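Local coordinates for protein argonaute (Aquifex aeolicus, PDB 1YVU) that cleaves target RNA as a DNA-guided endonuclease, using short single-stranded DNA guides to select complementary strands and divalent metal ions to support cutting, at residues V513-T519 with Y531-P537; V568-G572 with T678-D683; E597-N603 with P640-R644; V625-T629 with C656-L660; L664-S668 with I702-L706. All coordinates share one frame; numbering follows the deposited sequence.

In the fold
All five contacts lie in the PIWI domain, whose RNase H fold carries the catalytic aspartates. Interaction 1 is the hairpin beside the strand of Asp502, its Phe518 side chain about 6 Å from that of Asp502. Interaction 2, centred about 14 Å away, brings Asp571 and Asp683 together; Asp683 and Asp502 bind the calcium ion. Interaction 3, about 11 Å from interaction 2 between centres, continues across neighbouring strands 565-570 and 592-599, and its Lys600 reaches back to Asp571. Strand 641-645 passes the pairing on to strand 624-627 of interaction 4, whose Ile659 touches His569. Interaction 5 brings in the C-terminal residues, where Trp705 packs on Phe518 and Tyr681.

Interaction 1 of 5, residues V513-T519 with Y531-P537; sequences VNAVAFT and YYLTSYP
Ala515 and Tyr536, Ala517 and Thr534, and Thr519 and Tyr532 form the hydrogen-bonded pairs of an antiparallel hairpin. Two of the bonds are nearly straight: Ala517 N gives to Thr534 O at 2.8 Å with 169° at the hydrogen, and Tyr536 N gives to Ala515 O in much the same way. Both donors stand almost in line with the carbonyl they use. At the open end the pairing weakens, since Ala515 N reaches Tyr536 O only at 3.4 Å. In the pairs between, CA hydrogens of Val516 and Phe518 point at Thr534 O and Tyr532 O.

These are the second and third strands of the RNase H fold. Strand 515-522 also pairs with the strand bearing Asp502, and strand 528-536 with strand 697-700, leaving one face for helix 682-690 and the other for helix 542-557.

On the side of helix 682-690 lies an aromatic contact. Phe518 and Tyr531 form an offset edge-to-face pair, Phe518 giving the edge, with centroids 5.8 Å apart and planes at 65°; Phe518 CE1 meets Tyr531 CB at 3.6 Å. With CG anti to the backbone N (chi1 -172°), the Phe518 ring leans across the partner strand, where CD1 also lies 3.7 Å from Leu533 CB.

Apolar contacts complete both faces. Val516 CG1 touches Leu533 CD1 beside that ring, branched chains suiting a surface that a helix covers. On the other face the small Ala517 leaves room for Tyr536: Ala517 CB lies at the ring edge, 3.7 Å from Tyr536 CE1. Polar side chains gather at the open end, where Ser535 OG gives a weak bond to Asn514 OD1.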
# COMPACT_ATOMS: atom_id res chain seq x y z
N VAL A 513 16.04 1.87 13.77
CA VAL A 513 17.35 2.35 13.38
C VAL A 513 17.23 3.65 12.56
O VAL A 513 17.37 4.75 13.10
CB VAL A 513 18.09 1.23 12.59
CG1 VAL A 513 19.45 1.71 12.04
CG2 VAL A 513 18.29 0.04 13.51
N ASN A 514 16.96 3.52 11.26
CA ASN A 514 16.81 4.67 10.38
C ASN A 514 15.32 4.90 10.07
O ASN A 514 14.51 3.95 10.10
CB ASN A 514 17.64 4.48 9.11
CG ASN A 514 17.79 5.77 8.28
OD1 ASN A 514 17.52 6.89 8.75
ND2 ASN A 514 18.24 5.61 7.03
N ALA A 515 14.99 6.17 9.83
CA ALA A 515 13.64 6.66 9.51
C ALA A 515 13.69 7.93 8.68
O ALA A 515 14.54 8.79 8.89
CB ALA A 515 12.84 6.93 10.78
N VAL A 516 12.77 8.03 7.73
CA VAL A 516 12.64 9.18 6.85
C VAL A 516 11.17 9.63 6.90
O VAL A 516 10.26 8.79 6.81
CB VAL A 516 13.02 8.82 5.37
CG1 VAL A 516 12.80 10.01 4.45
CG2 VAL A 516 14.47 8.36 5.25
N ALA A 517 10.96 10.95 7.02
CA ALA A 517 9.62 11.56 7.04
C ALA A 517 9.47 12.50 5.87
O ALA A 517 10.33 13.37 5.65
CB ALA A 517 9.38 12.34 8.33
N PHE A 518 8.38 12.35 5.13
CA PHE A 518 8.11 13.25 4.02
C PHE A 518 6.74 13.95 4.13
O PHE A 518 5.69 13.38 3.79
CB PHE A 518 8.28 12.56 2.66
CG PHE A 518 8.19 13.51 1.47
CD1 PHE A 518 8.85 14.77 1.48
CD2 PHE A 518 7.46 13.15 0.32
CE1 PHE A 518 8.78 15.65 0.40
CE2 PHE A 518 7.39 14.03 -0.79
CZ PHE A 518 8.06 15.29 -0.73
N THR A 519 6.82 15.23 4.48
CA THR A 519 5.65 16.10 4.66
C THR A 519 5.45 17.05 3.47
O THR A 519 6.42 17.52 2.85
CB THR A 519 5.76 16.88 6.01
OG1 THR A 519 5.88 15.91 7.07
CG2 THR A 519 4.53 17.75 6.27
N TYR A 531 7.37 21.48 1.21
CA TYR A 531 7.54 20.05 1.54
C TYR A 531 8.69 19.98 2.52
O TYR A 531 9.51 20.90 2.58
CB TYR A 531 7.81 19.12 0.33
CG TYR A 531 9.07 19.32 -0.51
CD1 TYR A 531 10.37 18.94 -0.05
CD2 TYR A 531 8.98 19.84 -1.81
CE1 TYR A 531 11.54 19.10 -0.86
CE2 TYR A 531 10.14 19.99 -2.64
CZ TYR A 531 11.41 19.62 -2.16
OH TYR A 531 12.49 19.76 -3.01
N TYR A 532 8.78 18.87 3.23
CA TYR A 532 9.87 18.69 4.17
C TYR A 532 10.25 17.22 4.24
O TYR A 532 9.47 16.34 4.64
CB TYR A 532 9.55 19.26 5.55
CG TYR A 532 10.74 19.42 6.48
CD1 TYR A 532 11.83 20.27 6.16
CD2 TYR A 532 10.78 18.71 7.70
CE1 TYR A 532 12.95 20.40 7.06
CE2 TYR A 532 11.88 18.83 8.59
CZ TYR A 532 12.96 19.67 8.27
OH TYR A 532 14.02 19.71 9.15
N LEU A 533 11.47 16.97 3.79
CA LEU A 533 12.01 15.64 3.74
C LEU A 533 13.21 15.56 4.68
O LEU A 533 14.18 16.27 4.48
CB LEU A 533 12.40 15.36 2.30
CG LEU A 533 12.95 14.03 1.83
CD1 LEU A 533 12.10 12.87 2.29
CD2 LEU A 533 13.03 14.05 0.30
N THR A 534 13.11 14.73 5.73
CA THR A 534 14.19 14.59 6.69
C THR A 534 14.38 13.14 7.03
O THR A 534 13.41 12.38 7.15
CB THR A 534 13.86 15.22 8.06
OG1 THR A 534 13.10 16.41 7.87
CG2 THR A 534 15.12 15.59 8.84
N SER A 535 15.65 12.78 7.23
CA SER A 535 16.04 11.45 7.67
C SER A 535 16.24 11.68 9.16
O SER A 535 16.73 12.73 9.57
CB SER A 535 17.35 11.01 7.03
OG SER A 535 17.48 9.59 6.99
N TYR A 536 15.80 10.73 9.98
CA TYR A 536 15.90 10.85 11.42
C TYR A 536 16.74 9.73 12.05
O TYR A 536 16.69 8.59 11.55
CB TYR A 536 14.49 10.85 12.03
CG TYR A 536 13.72 12.14 11.86
CD1 TYR A 536 12.67 12.24 10.92
CD2 TYR A 536 14.03 13.27 12.64
CE1 TYR A 536 11.97 13.43 10.76
CE2 TYR A 536 13.33 14.48 12.50
CZ TYR A 536 12.31 14.56 11.57
OH TYR A 536 11.60 15.72 11.48
N PRO A 537 17.52 10.03 13.13
CA PRO A 537 18.40 9.06 13.85
C PRO A 537 17.65 7.97 14.65
O PRO A 537 16.43 7.82 14.54
CB PRO A 537 19.20 9.96 14.81
CG PRO A 537 19.21 11.27 14.14
CD PRO A 537 17.80 11.40 13.62

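Interaction 2 of 5, residues V568-G572 with T678-D683; sequences VHRDG and TVHYSD. With CA (calcium ion), chain B.
Asp571 and Asp683 both extend their carboxylates by holding CG trans to the main-chain nitrogen, with chi1 at -179° and -158°, and this carries two acidic groups from distant parts of the chain into one site. It is the active site of the RNase H fold: Asp571 follows the end of strand 565-570, Asp683 stands in the first turn of helix 682-690, and with Asp502 they match the catalytic aspartates of relatives. The two side chains meet at about a right angle, yet their carboxylate planes are only 8° apart. Asp571 OD1 lies 3.3 Å from Asp683 OD2; as both are acceptors they do not bond. Lys687 forms a salt bridge with Asp683 OD1, while Lys600 gives Asp571 a long, weak ion pair.

Behind the acids the contact becomes apolar. Val679 CG1 lies between strand and loop, 3.7 Å from Asp571 N and 3.9 Å from His569 CB. Further from the metal, Thr678 OG1 meets His569 ND1 at the ring edge in a hydrogen bond modelled as very short, a length that is doubtful at this resolution. Where the loop enters the helix, Ser682 N bonds Val679 O at 3.0 Å, with Tyr681 at the N-cap. Asp683 OD2 binds the calcium ion at 2.5 Å, and Asp502 OD2 holds the same ion.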
# COMPACT_ATOMS: atom_id res chain seq x y z
N VAL A 568 -4.82 16.51 7.97
CA VAL A 568 -3.65 15.69 7.79
C VAL A 568 -4.05 14.43 7.10
O VAL A 568 -5.05 13.82 7.45
CB VAL A 568 -2.96 15.32 9.13
CG1 VAL A 568 -1.72 14.41 8.90
CG2 VAL A 568 -2.56 16.58 9.89
N HIS A 569 -3.30 14.06 6.07
CA HIS A 569 -3.53 12.82 5.32
C HIS A 569 -2.32 11.99 5.60
O HIS A 569 -1.18 12.46 5.44
CB HIS A 569 -3.61 13.06 3.82
CG HIS A 569 -4.79 13.86 3.37
ND1 HIS A 569 -5.02 14.15 2.04
CD2 HIS A 569 -5.81 14.42 4.06
CE1 HIS A 569 -6.14 14.85 1.94
NE2 HIS A 569 -6.64 15.03 3.15
N ARG A 570 -2.58 10.77 6.06
CA ARG A 570 -1.52 9.84 6.37
C ARG A 570 -1.54 8.79 5.30
O ARG A 570 -2.58 8.17 5.06
CB ARG A 570 -1.72 9.21 7.74
CG ARG A 570 -0.64 8.23 8.14
CD ARG A 570 0.71 8.89 8.28
NE ARG A 570 1.72 7.97 8.79
CZ ARG A 570 2.32 7.03 8.06
NH1 ARG A 570 2.01 6.87 6.77
NH2 ARG A 570 3.28 6.30 8.63
N ASP A 571 -0.38 8.58 4.69
CA ASP A 571 -0.22 7.61 3.63
C ASP A 571 -0.52 6.21 4.13
O ASP A 571 -1.09 5.38 3.42
CB ASP A 571 1.20 7.72 3.08
CG ASP A 571 1.50 6.76 1.93
OD1 ASP A 571 1.77 5.56 2.21
OD2 ASP A 571 1.51 7.23 0.76
N GLY A 572 -0.20 5.96 5.38
CA GLY A 572 -0.48 4.63 5.86
C GLY A 572 -1.52 4.70 6.92
O GLY A 572 -2.43 5.54 6.87
N THR A 678 -1.47 15.25 -1.69
CA THR A 678 -0.91 15.23 -0.33
C THR A 678 -0.16 13.93 0.04
O THR A 678 0.76 13.94 0.89
CB THR A 678 -2.00 15.54 0.73
OG1 THR A 678 -3.14 14.70 0.51
CG2 THR A 678 -2.43 16.96 0.62
N VAL A 679 -0.56 12.82 -0.60
CA VAL A 679 0.09 11.53 -0.37
C VAL A 679 0.62 10.85 -1.61
O VAL A 679 1.36 9.88 -1.49
CB VAL A 679 -0.76 10.53 0.46
CG1 VAL A 679 -0.85 11.00 1.89
CG2 VAL A 679 -2.12 10.33 -0.17
N HIS A 680 0.31 11.37 -2.79
CA HIS A 680 0.80 10.77 -4.02
C HIS A 680 2.30 10.86 -4.04
O HIS A 680 2.88 11.92 -3.82
CB HIS A 680 0.24 11.45 -5.24
CG HIS A 680 0.82 10.93 -6.51
ND1 HIS A 680 1.64 11.71 -7.31
CD2 HIS A 680 0.70 9.75 -7.13
CE1 HIS A 680 1.99 11.01 -8.38
NE2 HIS A 680 1.43 9.82 -8.30
N TYR A 681 2.89 9.68 -4.24
CA TYR A 681 4.34 9.46 -4.27
C TYR A 681 5.04 9.53 -2.90
O TYR A 681 6.25 9.27 -2.82
CB TYR A 681 5.02 10.41 -5.26
CG TYR A 681 5.63 9.70 -6.43
CD1 TYR A 681 4.86 8.80 -7.22
CD2 TYR A 681 6.98 9.88 -6.75
CE1 TYR A 681 5.43 8.10 -8.29
CE2 TYR A 681 7.57 9.19 -7.81
CZ TYR A 681 6.80 8.29 -8.58
OH TYR A 681 7.40 7.59 -9.62
N SER A 682 4.30 9.86 -1.84
CA SER A 682 4.89 9.96 -0.50
C SER A 682 5.56 8.69 0.03
O SER A 682 6.66 8.77 0.59
CB SER A 682 3.92 10.53 0.52
OG SER A 682 3.78 11.92 0.32
N ASP A 683 4.95 7.52 -0.25
CA ASP A 683 5.53 6.26 0.21
C ASP A 683 6.71 5.80 -0.63
O ASP A 683 7.58 5.09 -0.12
CB ASP A 683 4.47 5.17 0.30
CG ASP A 683 4.87 4.03 1.24
OD1 ASP A 683 5.24 2.96 0.71
OD2 ASP A 683 4.80 4.20 2.49
CA CA B . 4.70 3.59 4.93

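Interaction 3 of 5, residues E597-N603 with P640-R644; sequences EIIKRNN and PIKVR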
# COMPACT_ATOMS: atom_id res chain seq x y z
N GLU A 597 -6.45 8.70 7.62
CA GLU A 597 -5.60 7.57 7.25
C GLU A 597 -6.01 7.35 5.78
O GLU A 597 -7.19 7.53 5.45
CB GLU A 597 -6.05 6.31 8.00
CG GLU A 597 -5.40 5.96 9.32
CD GLU A 597 -5.99 4.64 9.90
OE1 GLU A 597 -6.89 4.04 9.25
OE2 GLU A 597 -5.57 4.19 11.01
N ILE A 598 -5.06 7.04 4.90
CA ILE A 598 -5.40 6.77 3.48
C ILE A 598 -4.86 5.40 3.11
O ILE A 598 -3.68 5.24 2.83
CB ILE A 598 -4.95 7.90 2.49
CG1 ILE A 598 -5.84 9.14 2.71
CG2 ILE A 598 -5.11 7.45 1.03
CD1 ILE A 598 -5.42 10.33 1.92
N ILE A 599 -5.75 4.41 3.13
CA ILE A 599 -5.41 3.02 2.85
C ILE A 599 -5.66 2.67 1.39
O ILE A 599 -6.82 2.59 0.96
CB ILE A 599 -6.20 2.05 3.80
CG1 ILE A 599 -5.65 2.14 5.23
CG2 ILE A 599 -6.07 0.57 3.35
CD1 ILE A 599 -6.17 3.25 6.04
N LYS A 600 -4.57 2.42 0.66
CA LYS A 600 -4.64 2.07 -0.76
C LYS A 600 -4.66 0.59 -1.07
O LYS A 600 -5.25 0.17 -2.08
CB LYS A 600 -3.53 2.76 -1.56
CG LYS A 600 -2.15 2.79 -0.95
CD LYS A 600 -1.91 4.04 -0.12
CE LYS A 600 -0.60 3.89 0.64
NZ LYS A 600 0.61 3.83 -0.25
N ARG A 601 -4.09 -0.20 -0.17
CA ARG A 601 -4.00 -1.66 -0.31
C ARG A 601 -5.13 -2.49 0.37
O ARG A 601 -5.58 -2.16 1.46
CB ARG A 601 -2.63 -2.13 0.18
CG ARG A 601 -1.59 -2.43 -0.92
CD ARG A 601 -0.16 -2.53 -0.37
NE ARG A 601 0.40 -1.21 -0.07
CZ ARG A 601 1.63 -0.95 0.38
NH1 ARG A 601 2.49 -1.93 0.61
NH2 ARG A 601 2.01 0.30 0.58
N ASN A 602 -5.55 -3.55 -0.32
CA ASN A 602 -6.55 -4.56 0.09
C ASN A 602 -7.98 -4.12 0.47
O ASN A 602 -8.66 -4.72 1.34
CB ASN A 602 -5.95 -5.50 1.14
CG ASN A 602 -4.56 -6.00 0.76
OD1 ASN A 602 -4.30 -6.31 -0.40
ND2 ASN A 602 -3.66 -6.05 1.73
N ASN A 603 -8.48 -3.16 -0.29
CA ASN A 603 -9.79 -2.58 -0.09
C ASN A 603 -10.88 -3.27 -0.90
O ASN A 603 -10.58 -4.09 -1.77
CB ASN A 603 -9.70 -1.10 -0.48
CG ASN A 603 -8.78 -0.32 0.42
OD1 ASN A 603 -8.80 -0.45 1.65
ND2 ASN A 603 -7.95 0.50 -0.20
N PRO A 640 -9.90 1.01 -5.19
CA PRO A 640 -10.56 2.09 -4.45
C PRO A 640 -9.78 2.30 -3.16
O PRO A 640 -9.22 1.34 -2.61
CB PRO A 640 -11.93 1.48 -4.12
CG PRO A 640 -12.08 0.37 -5.04
CD PRO A 640 -10.72 -0.21 -5.12
N ILE A 641 -9.70 3.53 -2.68
CA ILE A 641 -9.00 3.77 -1.41
C ILE A 641 -9.97 3.78 -0.22
O ILE A 641 -11.19 3.90 -0.40
CB ILE A 641 -8.13 5.07 -1.44
CG1 ILE A 641 -9.01 6.32 -1.32
CG2 ILE A 641 -7.25 5.09 -2.71
CD1 ILE A 641 -8.26 7.56 -0.96
N LYS A 642 -9.45 3.56 0.97
CA LYS A 642 -10.27 3.58 2.17
C LYS A 642 -9.74 4.73 2.98
O LYS A 642 -8.55 4.77 3.31
CB LYS A 642 -10.21 2.26 2.95
CG LYS A 642 -10.84 2.29 4.33
CD LYS A 642 -10.83 0.93 5.00
CE LYS A 642 -10.64 1.08 6.50
NZ LYS A 642 -11.03 -0.16 7.25
N VAL A 643 -10.61 5.71 3.17
CA VAL A 643 -10.33 6.95 3.93
C VAL A 643 -10.95 6.76 5.30
O VAL A 643 -12.11 6.37 5.38
CB VAL A 643 -11.00 8.19 3.28
CG1 VAL A 643 -10.77 9.43 4.12
CG2 VAL A 643 -10.52 8.38 1.85
N ARG A 644 -10.19 7.01 6.36
CA ARG A 644 -10.69 6.87 7.71
C ARG A 644 -10.50 8.18 8.48
O ARG A 644 -9.44 8.79 8.41
CB ARG A 644 -9.98 5.72 8.42
CG ARG A 644 -10.57 5.40 9.82
CD ARG A 644 -9.75 4.38 10.58
NE ARG A 644 -9.98 4.49 12.02
CZ ARG A 644 -9.25 3.90 12.96
NH1 ARG A 644 -8.21 3.12 12.65
NH2 ARG A 644 -9.54 4.12 14.24
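Ile598 and Ile641 mark the tightly packed side of this antiparallel strand pair. Ile598 shares its face with buried Val643, and Ile641 CD1 reaches Ile598 CG2 at 3.7 Å. Beta-branched residues suit both strand and core here. Between the faces run paired backbone bonds: Ile599 and Lys642 exchange N-H and C=O at 2.8 Å in each direction, and Glu597 and Arg644 do the same slightly further apart.

The other face, with Ile599, Lys642 and Arg644, is partly open to solvent. The Arg644 chain leaves the strand fully stretched (chi1 -174°, extended as far as NE), which lays it alongside Glu597, both pointing the same way with carboxylate and guanidinium planes perpendicular. Glu597 OE2 bridges to Arg644 NH1 at 3.3 Å, while Glu597 OE1 rests 3.2 Å from Arg644 CD.

Past the strand end, buried Asn603 spends its amide on two carbonyls: ND2 gives to Pro640 O at 2.9 Å, on a lone pair, and to Ile599 O at 2.6 Å, from above the carbonyl plane. Ile599 O thus accepts from two donors. This double grip ties the loop to Pro640, just before strand 641-645 of the PIWI box, and probably helps set the course of 600-602, from which Lys600 extends toward the probable active site.

Interaction 4 of 5, residues V625-T629 with C656-L660; sequences VILAT and CSQIL
Cys656 O, which Leu627 CD2 approaches to 4.0 Å, accepts the N-H of Leu660 at 3.0 Å in the regular bond of the helix, and a weak second bond from Ile659 N. With the carbonyl satisfied inside helix 652-661, what the helix offers to the strand is apolar, and the side chains meet chiefly through carbon and sulfur.

Leu627 is the main contributor from the strand. A chi1 of -173° points its CG away from the main-chain nitrogen and sends CD2 out to the helix, where it enters between residues a turn apart: Cys656 CB stands at 3.9 Å, Ile659 CG2 at 4.0 Å and Leu660 CG a little further off. Val625, two residues earlier and on the same side of the strand, has its CB 4.0 Å from Cys656 SG; the sulfur lies against the branch point, equally far from CB and both methyls. A small, apolar cysteine suits the buried position against Val625.

In the RNase H fold of the PIWI domain, this helix follows strand 641-645 and covers the sheet where 624-627, a PIWI-box strand, pairs with 641-645. Strand and helix segments run in roughly the same direction, 24° apart, with axes 11.1 Å from each other.

Beyond the strand end the chain bends toward the helix. Leu660 CD2 settles against Ala628 O at 3.8 Å and against Thr629 CA at 3.9 Å, while Thr629 CG2 meets Ile659 CG2 obliquely. Thr629 divides its branches by polarity: the methyl faces the helix, and OG1 hydrogen-bonds to Lys674 O.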
# COMPACT_ATOMS: atom_id res chain seq x y z
N VAL A 625 -14.77 5.34 4.72
CA VAL A 625 -15.44 5.33 3.41
C VAL A 625 -14.55 4.65 2.37
O VAL A 625 -13.37 5.00 2.24
CB VAL A 625 -15.67 6.80 2.87
CG1 VAL A 625 -16.18 6.82 1.43
CG2 VAL A 625 -16.61 7.56 3.76
N ILE A 626 -15.16 3.77 1.58
CA ILE A 626 -14.46 3.10 0.48
C ILE A 626 -14.79 4.05 -0.66
O ILE A 626 -15.96 4.28 -0.97
CB ILE A 626 -14.99 1.71 0.27
CG1 ILE A 626 -14.68 0.89 1.52
CG2 ILE A 626 -14.33 1.05 -0.93
CD1 ILE A 626 -15.77 -0.12 1.86
N LEU A 627 -13.75 4.62 -1.24
CA LEU A 627 -13.91 5.64 -2.25
C LEU A 627 -13.22 5.41 -3.58
O LEU A 627 -12.04 5.04 -3.61
CB LEU A 627 -13.39 6.96 -1.64
CG LEU A 627 -13.56 8.26 -2.40
CD1 LEU A 627 -15.05 8.52 -2.53
CD2 LEU A 627 -12.82 9.43 -1.70
N ALA A 628 -13.91 5.76 -4.65
CA ALA A 628 -13.34 5.66 -5.98
C ALA A 628 -12.73 7.04 -6.30
O ALA A 628 -13.48 8.02 -6.50
CB ALA A 628 -14.40 5.32 -6.94
N THR A 629 -11.40 7.09 -6.34
CA THR A 629 -10.65 8.31 -6.61
C THR A 629 -10.33 8.66 -8.04
O THR A 629 -9.82 9.76 -8.31
CB THR A 629 -9.33 8.28 -5.92
OG1 THR A 629 -8.77 6.95 -6.03
CG2 THR A 629 -9.49 8.69 -4.49
N CYS A 656 -13.70 13.72 1.97
CA CYS A 656 -13.57 12.87 0.79
C CYS A 656 -13.56 13.70 -0.48
O CYS A 656 -12.77 13.45 -1.37
CB CYS A 656 -14.69 11.85 0.73
SG CYS A 656 -14.59 10.49 1.93
N SER A 657 -14.41 14.73 -0.51
CA SER A 657 -14.52 15.65 -1.64
C SER A 657 -13.19 16.42 -1.83
O SER A 657 -12.75 16.63 -2.96
CB SER A 657 -15.69 16.62 -1.42
OG SER A 657 -15.55 17.84 -2.14
N GLN A 658 -12.55 16.77 -0.72
CA GLN A 658 -11.28 17.50 -0.75
C GLN A 658 -10.14 16.59 -1.24
O GLN A 658 -9.17 17.05 -1.80
CB GLN A 658 -10.92 17.97 0.65
CG GLN A 658 -12.03 18.72 1.34
CD GLN A 658 -11.72 19.08 2.78
OE1 GLN A 658 -11.07 18.32 3.52
NE2 GLN A 658 -12.19 20.25 3.19
N ILE A 659 -10.27 15.29 -1.00
CA ILE A 659 -9.30 14.29 -1.41
C ILE A 659 -9.39 14.18 -2.91
O ILE A 659 -8.38 14.25 -3.60
CB ILE A 659 -9.62 12.97 -0.72
CG1 ILE A 659 -8.77 12.87 0.52
CG2 ILE A 659 -9.49 11.71 -1.67
CD1 ILE A 659 -9.27 11.88 1.44
N LEU A 660 -10.64 14.07 -3.38
CA LEU A 660 -11.00 13.97 -4.79
C LEU A 660 -10.57 15.19 -5.56
O LEU A 660 -10.08 15.06 -6.68
CB LEU A 660 -12.49 13.83 -4.92
CG LEU A 660 -13.05 12.45 -4.71
CD1 LEU A 660 -14.55 12.51 -4.71
CD2 LEU A 660 -12.57 11.60 -5.85

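Interaction 5 of 5, residues L664-S668 with I702-L706; sequences LMNYS and IMYWL
The Tyr667 ring meets Met703 and Leu706 at its edge, while Met665 CA lies over one face, toward the rim. Met703, deposited as selenomethionine, brings SE almost exactly into the ring plane, 3.9 Å from Tyr667 CE1 and 89° off the ring normal measured at the centroid. Leu706 CD1 comes to the neighbouring edge atom, CD1 of Tyr667, at 4.2 Å. Tyr667 has a left-handed backbone conformation, and its side chain is directed toward the C-terminal residues. Its hydroxyl hydrogen-bonds to Tyr486 O, which probably helps hold the ring in place.

A second flat group lies behind Met703: the Trp705 ring has Met703 CA over one face at 3.8 Å above the plane. The Met703 chain bends at chi3 (71°), which turns the terminal methyl back to the loop; Met703 CE touches Met665 O at 3.4 Å. A long, flexible, polarisable side chain suits this place between a carbonyl and an aromatic edge. Leu706 straddles the next carbonyl, with CD1 and CD2 each 3.8 Å from Asn666 O. Asn666 gives its amide elsewhere: ND2 bonds Thr663 O, just before its own segment.

Helix 466-480 reaches both partners, Ala479 touching Tyr667 as well as Leu706. The C-terminal residues pack against the rest of the PIWI domain, turning through an inverse gamma turn at Met703 and a type I beta turn from Met703 to Leu706. Selenium in the plane of the tyrosine, beside the ring, is the edge-on form of the Met-aromatic contact.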
# COMPACT_ATOMS: atom_id res chain seq x y z
N LEU A 664 -6.38 16.21 -8.57
CA LEU A 664 -6.16 17.12 -9.69
C LEU A 664 -4.96 18.02 -9.50
O LEU A 664 -4.57 18.76 -10.40
CB LEU A 664 -7.41 17.99 -9.91
CG LEU A 664 -8.80 17.35 -9.87
CD1 LEU A 664 -9.77 18.38 -10.35
CD2 LEU A 664 -8.90 16.06 -10.68
N MSE A 665 -4.37 17.97 -8.31
CA MSE A 665 -3.18 18.75 -8.04
C MSE A 665 -1.95 17.97 -8.39
O MSE A 665 -0.84 18.35 -8.05
CB MSE A 665 -3.15 19.25 -6.60
CG MSE A 665 -4.14 20.35 -6.34
SE MSE A 665 -4.28 21.55 -7.87
CE MSE A 665 -3.07 22.85 -7.30
N ASN A 666 -2.16 16.86 -9.09
CA ASN A 666 -1.08 15.99 -9.55
C ASN A 666 -0.74 16.25 -11.00
O ASN A 666 0.13 15.60 -11.57
CB ASN A 666 -1.47 14.55 -9.32
CG ASN A 666 -1.40 14.17 -7.89
OD1 ASN A 666 -0.36 14.37 -7.26
ND2 ASN A 666 -2.50 13.64 -7.34
N TYR A 667 -1.51 17.17 -11.59
CA TYR A 667 -1.37 17.68 -12.95
C TYR A 667 -1.12 16.64 -14.02
O TYR A 667 -0.19 16.76 -14.83
CB TYR A 667 -0.27 18.75 -12.99
CG TYR A 667 -0.46 19.84 -11.98
CD1 TYR A 667 0.19 19.79 -10.73
CD2 TYR A 667 -1.27 20.93 -12.25
CE1 TYR A 667 0.03 20.81 -9.78
CE2 TYR A 667 -1.45 21.97 -11.31
CZ TYR A 667 -0.79 21.90 -10.08
OH TYR A 667 -0.86 22.94 -9.19
N SER A 668 -1.92 15.59 -14.00
CA SER A 668 -1.80 14.53 -14.98
C SER A 668 -3.20 14.37 -15.55
O SER A 668 -4.00 13.54 -15.08
CB SER A 668 -1.31 13.26 -14.29
OG SER A 668 -1.21 12.19 -15.20
N ILE A 702 8.73 22.82 -4.74
CA ILE A 702 8.67 22.25 -6.09
C ILE A 702 8.11 20.84 -6.03
O ILE A 702 8.44 20.08 -5.11
CB ILE A 702 10.14 22.19 -6.68
CG1 ILE A 702 10.72 23.59 -6.84
CG2 ILE A 702 10.19 21.56 -8.03
CD1 ILE A 702 12.19 23.63 -6.45
N MSE A 703 7.26 20.49 -6.98
CA MSE A 703 6.74 19.13 -7.01
C MSE A 703 7.66 18.34 -7.97
O MSE A 703 7.24 17.94 -9.07
CB MSE A 703 5.27 19.12 -7.45
CG MSE A 703 4.32 19.81 -6.47
SE MSE A 703 2.37 19.65 -6.83
CE MSE A 703 2.09 17.76 -6.40
N TYR A 704 8.88 18.06 -7.50
CA TYR A 704 9.90 17.38 -8.34
C TYR A 704 9.70 15.90 -8.73
O TYR A 704 10.40 15.37 -9.63
CB TYR A 704 11.31 17.58 -7.75
CG TYR A 704 11.58 16.82 -6.48
CD1 TYR A 704 12.07 15.50 -6.52
CD2 TYR A 704 11.28 17.39 -5.22
CE1 TYR A 704 12.25 14.76 -5.36
CE2 TYR A 704 11.47 16.65 -4.03
CZ TYR A 704 11.95 15.33 -4.13
OH TYR A 704 12.16 14.59 -2.99
N TRP A 705 8.76 15.24 -8.04
CA TRP A 705 8.48 13.82 -8.26
C TRP A 705 7.59 13.48 -9.46
O TRP A 705 7.69 12.39 -10.05
CB TRP A 705 7.91 13.25 -6.97
CG TRP A 705 6.82 14.09 -6.31
CD1 TRP A 705 5.48 14.00 -6.55
CD2 TRP A 705 6.99 15.16 -5.37
NE1 TRP A 705 4.80 14.94 -5.82
CE2 TRP A 705 5.70 15.67 -5.08
CE3 TRP A 705 8.11 15.74 -4.74
CZ2 TRP A 705 5.47 16.75 -4.19
CZ3 TRP A 705 7.89 16.84 -3.83
CH2 TRP A 705 6.57 17.33 -3.58
N LEU A 706 6.80 14.45 -9.88
CA LEU A 706 5.84 14.28 -10.97
C LEU A 706 6.37 13.83 -12.32
O LEU A 706 5.61 13.32 -13.16
CB LEU A 706 4.97 15.53 -11.12
CG LEU A 706 4.13 15.84 -9.88
CD1 LEU A 706 3.34 17.10 -10.12
CD2 LEU A 706 3.19 14.67 -9.55